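PDB 4TYZ: uncharacterized protein from Leishmania infantum, which is of unknown function but carries a C-terminal GRAM domain of the PH clan and may take part in sterol binding and transfer. Local coordinates for residues V5-F10 against L44-S48; E16-F22 against L37-W43. All coordinates share one frame; numbering follows the deposited sequence. Where two conformers were deposited one is given.

Both contacts hold the same sheet of one GRAM domain. Contact 1 lays the N-terminal helix across strand 43-48 and is mostly buried. Its chemistry is aromatic rings and a cysteine sulfur, with a serine–glutamine polar contact near the end of the strand. Contact 2 is larger and only partly buried. It pairs strands 20-28 and 31-39 by backbone bonds, then runs out to a carboxylate at the more exposed turn before strand 43-48. The two meet directly. C45 O lies 2.7 Å from F38 N, a probable hydrogen bond between neighbouring strands, and R7 NH2 lies 2.8 Å from E16 O, probably also bonded.

Contact 1: residues V5-F10 against L44-S48; sequences VFRKSF and LCFQS
C45 points its side chain at the rings of F6 and F10 and meets each differently, over one face of F10 and at the edge of F6. Its SG lies 4.3 Å from the F10 ring centroid and only 7° off the ring normal. The same SG is 3.9 Å from F6 CE1. C45 CB also rests over the F10 face, with F10 CZ 3.6 Å away, a CH-pi contact. The F10 ring turns its edge to the backbone, with CZ 3.5 Å from F46 O.

One helical turn before S9, V5 crosses Q47 obliquely, with V5 CG1 3.8 Å from Q47 CG. The Q47 chain starts anti to its own backbone N and then bends at chi2. This turns its amide toward S9. S9 OG lies 2.9 Å from Q47 OE1 and 3.0 Å from V5 O, and its single proton could serve either. The other end of the amide is fixed more clearly: Q47 NE2 gives a straight bond, 167° at the hydrogen, to S48 O in the amide plane.

F6 also meets the ring of F38 on the adjoining strand. Helix 5-9 and strand 44-48 run at 96° to each other. The N-terminal helix thus crosses the sheet face that carries C45, Q47 and F38, within a GRAM domain of the PH clan.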
loop_
_atom_site.group_PDB
_atom_site.type_symbol
_atom_site.label_atom_id
_atom_site.label_comp_id
_atom_site.label_asym_id
_atom_site.label_seq_id
_atom_site.Cartn_x
_atom_site.Cartn_y
_atom_site.Cartn_z
ATOM N N VAL A 5 -6.407 2.003 13.368
ATOM C CA VAL A 5 -5.036 2.300 12.958
ATOM C C VAL A 5 -5.051 3.383 11.884
ATOM O O VAL A 5 -4.280 4.346 11.941
ATOM C CB VAL A 5 -4.309 1.050 12.432
ATOM C CG1 VAL A 5 -2.895 1.413 11.973
ATOM C CG2 VAL A 5 -4.260 -0.017 13.511
ATOM N N PHE A 6 -5.947 3.237 10.909
ATOM C CA PHE A 6 -6.039 4.217 9.840
ATOM C C PHE A 6 -6.395 5.602 10.371
ATOM O O PHE A 6 -5.786 6.599 9.969
ATOM C CB PHE A 6 -7.074 3.796 8.794
ATOM C CG PHE A 6 -7.124 4.714 7.613
ATOM C CD1 PHE A 6 -6.106 4.699 6.680
ATOM C CD2 PHE A 6 -8.167 5.606 7.443
ATOM C CE1 PHE A 6 -6.122 5.569 5.581
ATOM C CE2 PHE A 6 -8.196 6.461 6.347
ATOM C CZ PHE A 6 -7.163 6.441 5.411
ATOM N N ARG A 7 -7.382 5.662 11.259
ATOM C CA ARG A 7 -7.868 6.951 11.727
ATOM C C ARG A 7 -6.864 7.647 12.635
ATOM O O ARG A 7 -6.821 8.873 12.684
ATOM C CB ARG A 7 -9.205 6.792 12.451
ATOM C CG ARG A 7 -10.304 6.206 11.570
ATOM C CD ARG A 7 -10.530 7.064 10.334
ATOM N NE ARG A 7 -11.526 6.459 9.452
ATOM C CZ ARG A 7 -11.726 6.817 8.186
ATOM N NH1 ARG A 7 -10.993 7.782 7.633
ATOM N NH2 ARG A 7 -12.662 6.207 7.475
ATOM N N LYS A 8 -6.062 6.872 13.349
ATOM C CA LYS A 8 -4.986 7.446 14.143
ATOM C C LYS A 8 -3.855 7.970 13.245
ATOM O O LYS A 8 -3.281 9.038 13.506
ATOM C CB LYS A 8 -4.440 6.412 15.137
ATOM C CG LYS A 8 -3.355 6.951 16.064
ATOM C CD LYS A 8 -3.111 6.016 17.236
ATOM C CE LYS A 8 -2.659 4.644 16.769
ATOM N NZ LYS A 8 -1.311 4.692 16.138
ATOM N N SER A 9 -3.545 7.230 12.184
ATOM C CA SER A 9 -2.349 7.500 11.399
ATOM C C SER A 9 -2.521 8.578 10.346
ATOM O O SER A 9 -1.555 9.242 9.968
ATOM C CB SER A 9 -1.875 6.214 10.721
ATOM O OG SER A 9 -1.444 5.283 11.702
ATOM N N PHE A 10 -3.747 8.749 9.875
ATOM C CA PHE A 10 -3.997 9.631 8.739
ATOM C C PHE A 10 -5.177 10.562 9.006
ATOM O O PHE A 10 -6.206 10.469 8.339
ATOM C CB PHE A 10 -4.260 8.812 7.466
ATOM C CG PHE A 10 -3.145 7.860 7.119
ATOM C CD1 PHE A 10 -1.995 8.323 6.496
ATOM C CD2 PHE A 10 -3.223 6.518 7.476
ATOM C CE1 PHE A 10 -0.946 7.444 6.201
ATOM C CE2 PHE A 10 -2.174 5.648 7.188
ATOM C CZ PHE A 10 -1.046 6.118 6.542
ATOM N N LEU A 44 -3.724 5.807 -1.489
ATOM C CA LEU A 44 -3.060 4.562 -1.175
ATOM C C LEU A 44 -2.165 4.831 0.017
ATOM O O LEU A 44 -1.274 5.671 -0.058
ATOM C CB LEU A 44 -2.241 4.072 -2.365
ATOM C CG LEU A 44 -1.476 2.807 -2.014
ATOM C CD1 LEU A 44 -2.463 1.732 -1.625
ATOM C CD2 LEU A 44 -0.597 2.371 -3.179
ATOM N N CYS A 45 -2.412 4.138 1.126
ATOM C CA CYS A 45 -1.679 4.425 2.364
ATOM C C CYS A 45 -1.070 3.175 2.963
ATOM O O CYS A 45 -1.571 2.073 2.767
ATOM C CB CYS A 45 -2.592 5.055 3.419
ATOM S SG CYS A 45 -3.548 6.449 2.803
ATOM N N PHE A 46 -0.005 3.372 3.723
ATOM C CA PHE A 46 0.609 2.276 4.462
ATOM C C PHE A 46 0.984 2.755 5.846
ATOM O O PHE A 46 1.533 3.842 5.984
ATOM C CB PHE A 46 1.855 1.748 3.737
ATOM C CG PHE A 46 2.579 0.675 4.501
ATOM C CD1 PHE A 46 2.262 -0.659 4.303
ATOM C CD2 PHE A 46 3.555 1.003 5.434
ATOM C CE1 PHE A 46 2.918 -1.659 5.024
ATOM C CE2 PHE A 46 4.210 0.021 6.164
ATOM C CZ PHE A 46 3.904 -1.317 5.951
ATOM N N GLN A 47 0.687 1.946 6.863
ATOM C CA GLN A 47 1.173 2.194 8.222
ATOM C C GLN A 47 1.874 0.959 8.765
ATOM O O GLN A 47 1.320 -0.137 8.725
ATOM C CB GLN A 47 0.017 2.591 9.153
ATOM C CG GLN A 47 0.408 2.705 10.641
ATOM C CD GLN A 47 1.444 3.779 10.890
ATOM O OE1 GLN A 47 1.238 4.946 10.549
ATOM N NE2 GLN A 47 2.565 3.397 11.493
ATOM N N SER A 48 3.085 1.141 9.292
ATOM C CA SER A 48 3.807 0.066 9.963
ATOM C C SER A 48 3.084 -0.349 11.242
ATOM O O SER A 48 2.583 0.492 11.990
ATOM C CB SER A 48 5.233 0.509 10.302
ATOM O OG SER A 48 5.947 0.881 9.144
#

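Contact 2: residues E16-F22 against L37-W43; sequences ETLLDSF and LFITPHW
This contact is the open end of the beta hairpin 20-28/31-39, with a classic beta bulge and a carboxylate that ties the following turn. F22 and L37 form a hydrogen-bonded antiparallel pair, with L37 N 2.8 Å from F22 O. S21 and F38 are a non-hydrogen-bonded pair. D20 pairs with I39, I39 N donating a hydrogen bond to D20 O. Two residues, L19 and D20, stand opposite the single residue I39. Both N-H groups turn to I39 O: L19 N at 2.8 Å, D20 N only weakly.

Beyond the bulge, E16 reaches the turn T40-W43. Its chain bends at chi2 (-73°), which brings the carboxylate over the turn. OE1 accepts two bonds. T40 OG1, 2.7 Å away, uses the anti lone pair of E16 OE1. H42 N, at 3.0 Å, meets E16 OE1 on the syn side. E16 OE2 takes a nearly straight bond (173°) from H42 ND1, also 3.0 Å long, and lies close to the imidazole plane. The carboxylate and the imidazole are themselves turned 50° apart. E16 thus grips both the backbone and the ring of H42. W43 offers only its ring edge, CD1 lying 3.7 Å from E16 OE1.

Apolar side chains meet on both faces of the sheet. L18 CD1 meets the edge of the F38 ring, 3.7 Å from F38 CD1, on the side of helix 2-9. On the other side I39 CD1 touches the F22 ring edge, and helix 96-107 packs on F22 and I39. A seven-stranded antiparallel sheet with a C-terminal helix packed on it is characteristic of the PH-like fold to which GRAM domains belong, and this hairpin is its first.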
loop_
_atom_site.group_PDB
_atom_site.type_symbol
_atom_site.label_atom_id
_atom_site.label_comp_id
_atom_site.label_asym_id
_atom_site.label_seq_id
_atom_site.Cartn_x
_atom_site.Cartn_y
_atom_site.Cartn_z
ATOM N N GLU A 16 -12.178 10.212 4.266
ATOM C CA GLU A 16 -12.043 9.098 3.328
ATOM C C GLU A 16 -12.636 7.814 3.887
ATOM O O GLU A 16 -12.344 7.443 5.012
ATOM C CB GLU A 16 -10.570 8.855 3.006
ATOM C CG GLU A 16 -9.919 9.955 2.188
ATOM C CD GLU A 16 -10.394 9.937 0.748
ATOM O OE1 GLU A 16 -10.107 8.947 0.043
ATOM O OE2 GLU A 16 -11.066 10.900 0.341
ATOM N N THR A 17 -13.462 7.139 3.099
ATOM C CA THR A 17 -13.901 5.811 3.495
ATOM C C THR A 17 -12.772 4.805 3.297
ATOM O O THR A 17 -11.957 4.925 2.378
ATOM C CB THR A 17 -15.122 5.348 2.705
ATOM O OG1 THR A 17 -14.867 5.535 1.309
ATOM C CG2 THR A 17 -16.347 6.150 3.108
ATOM N N LEU A 18 -12.718 3.822 4.186
ATOM C CA LEU A 18 -11.730 2.769 4.069
ATOM C C LEU A 18 -12.369 1.650 3.255
ATOM O O LEU A 18 -13.264 0.943 3.740
ATOM C CB LEU A 18 -11.277 2.278 5.447
ATOM C CG LEU A 18 -10.133 1.264 5.421
ATOM C CD1 LEU A 18 -8.916 1.850 4.720
ATOM C CD2 LEU A 18 -9.758 0.816 6.836
ATOM N N LEU A 19 -11.934 1.508 2.007
ATOM C CA LEU A 19 -12.548 0.543 1.099
ATOM C C LEU A 19 -12.021 -0.858 1.319
ATOM O O LEU A 19 -12.767 -1.831 1.212
ATOM C CB LEU A 19 -12.316 0.947 -0.357
ATOM C CG LEU A 19 -12.877 2.305 -0.764
ATOM C CD1 LEU A 19 -12.498 2.613 -2.198
ATOM C CD2 LEU A 19 -14.390 2.320 -0.583
ATOM N N ASP A 20 -10.730 -0.965 1.611
ATOM C CA ASP A 20 -10.111 -2.267 1.795
ATOM C C ASP A 20 -8.784 -2.101 2.513
ATOM O O ASP A 20 -8.242 -0.997 2.599
ATOM C CB ASP A 20 -9.908 -2.976 0.452
ATOM C CG ASP A 20 -10.162 -4.474 0.535
ATOM O OD1 ASP A 20 -10.521 -5.072 -0.503
ATOM O OD2 ASP A 20 -10.004 -5.051 1.632
ATOM N N SER A 21 -8.268 -3.200 3.039
ATOM C CA SER A 21 -6.960 -3.173 3.670
ATOM C C SER A 21 -6.312 -4.536 3.561
ATOM O O SER A 21 -6.997 -5.555 3.461
ATOM C CB SER A 21 -7.054 -2.749 5.134
ATOM O OG SER A 21 -7.825 -3.687 5.868
ATOM N N PHE A 22 -4.984 -4.538 3.585
ATOM C CA PHE A 22 -4.201 -5.739 3.329
ATOM C C PHE A 22 -2.946 -5.790 4.184
ATOM O O PHE A 22 -2.266 -4.779 4.372
ATOM C CB PHE A 22 -3.810 -5.804 1.847
ATOM C CG PHE A 22 -4.983 -5.953 0.929
ATOM C CD1 PHE A 22 -5.504 -7.209 0.660
ATOM C CD2 PHE A 22 -5.585 -4.841 0.362
ATOM C CE1 PHE A 22 -6.608 -7.348 -0.168
ATOM C CE2 PHE A 22 -6.690 -4.981 -0.471
ATOM C CZ PHE A 22 -7.195 -6.237 -0.727
ATOM N N LEU A 37 -1.590 -2.044 4.311
ATOM C CA LEU A 37 -1.927 -1.252 3.136
ATOM C C LEU A 37 -3.395 -0.863 3.233
ATOM O O LEU A 37 -4.240 -1.726 3.452
ATOM C CB LEU A 37 -1.666 -2.066 1.871
ATOM C CG LEU A 37 -1.859 -1.293 0.578
ATOM C CD1 LEU A 37 -0.721 -0.310 0.494
ATOM C CD2 LEU A 37 -1.869 -2.244 -0.622
ATOM N N PHE A 38 -3.688 0.431 3.107
ATOM C CA PHE A 38 -5.065 0.932 3.126
ATOM C C PHE A 38 -5.459 1.492 1.772
ATOM O O PHE A 38 -4.712 2.264 1.174
ATOM C CB PHE A 38 -5.235 2.039 4.167
ATOM C CG PHE A 38 -4.834 1.645 5.560
ATOM C CD1 PHE A 38 -5.742 1.035 6.406
ATOM C CD2 PHE A 38 -3.557 1.916 6.032
ATOM C CE1 PHE A 38 -5.385 0.702 7.703
ATOM C CE2 PHE A 38 -3.195 1.578 7.320
ATOM C CZ PHE A 38 -4.108 0.977 8.158
ATOM N N ILE A 39 -6.652 1.134 1.311
ATOM C CA ILE A 39 -7.172 1.639 0.051
ATOM C C ILE A 39 -8.410 2.491 0.334
ATOM O O ILE A 39 -9.367 2.023 0.951
ATOM C CB ILE A 39 -7.497 0.487 -0.896
ATOM C CG1 ILE A 39 -6.187 -0.225 -1.272
ATOM C CG2 ILE A 39 -8.236 0.978 -2.126
ATOM C CD1 ILE A 39 -6.381 -1.533 -1.935
ATOM N N THR A 40 -8.352 3.753 -0.073
ATOM C CA THR A 40 -9.481 4.651 0.058
ATOM C C THR A 40 -9.828 5.151 -1.344
ATOM O O THR A 40 -9.146 4.801 -2.314
ATOM C CB THR A 40 -9.174 5.832 1.031
ATOM O OG1 THR A 40 -8.427 6.852 0.350
ATOM C CG2 THR A 40 -8.392 5.341 2.241
ATOM N N PRO A 41 -10.908 5.933 -1.479
ATOM C CA PRO A 41 -11.222 6.339 -2.854
ATOM C C PRO A 41 -10.139 7.203 -3.522
ATOM O O PRO A 41 -9.984 7.123 -4.742
ATOM C CB PRO A 41 -12.528 7.130 -2.686
ATOM C CG PRO A 41 -13.164 6.541 -1.454
ATOM C CD PRO A 41 -12.001 6.241 -0.536
ATOM N N HIS A 42 -9.385 7.980 -2.749
ATOM C CA HIS A 42 -8.391 8.884 -3.338
ATOM C C HIS A 42 -6.944 8.560 -2.976
ATOM O O HIS A 42 -6.029 9.115 -3.595
ATOM C CB HIS A 42 -8.681 10.331 -2.927
ATOM C CG HIS A 42 -9.981 10.847 -3.446
ATOM N ND1 HIS A 42 -11.066 11.078 -2.628
ATOM C CD2 HIS A 42 -10.377 11.151 -4.703
ATOM C CE1 HIS A 42 -12.078 11.509 -3.364
ATOM N NE2 HIS A 42 -11.687 11.563 -4.621
ATOM N N TRP A 43 -6.741 7.674 -2.001
ATOM C CA TRP A 43 -5.408 7.460 -1.430
ATOM C C TRP A 43 -5.010 6.016 -1.264
ATOM O O TRP A 43 -5.816 5.139 -0.953
ATOM C CB TRP A 43 -5.294 8.141 -0.038
ATOM C CG TRP A 43 -5.478 9.618 -0.115
ATOM C CD1 TRP A 43 -6.667 10.293 -0.130
ATOM C CD2 TRP A 43 -4.449 10.609 -0.220
ATOM N NE1 TRP A 43 -6.442 11.650 -0.237
ATOM C CE2 TRP A 43 -5.089 11.869 -0.294
ATOM C CE3 TRP A 43 -3.050 10.557 -0.254
ATOM C CZ2 TRP A 43 -4.377 13.071 -0.388
ATOM C CZ3 TRP A 43 -2.339 11.749 -0.357
ATOM C CH2 TRP A 43 -3.005 12.990 -0.426
#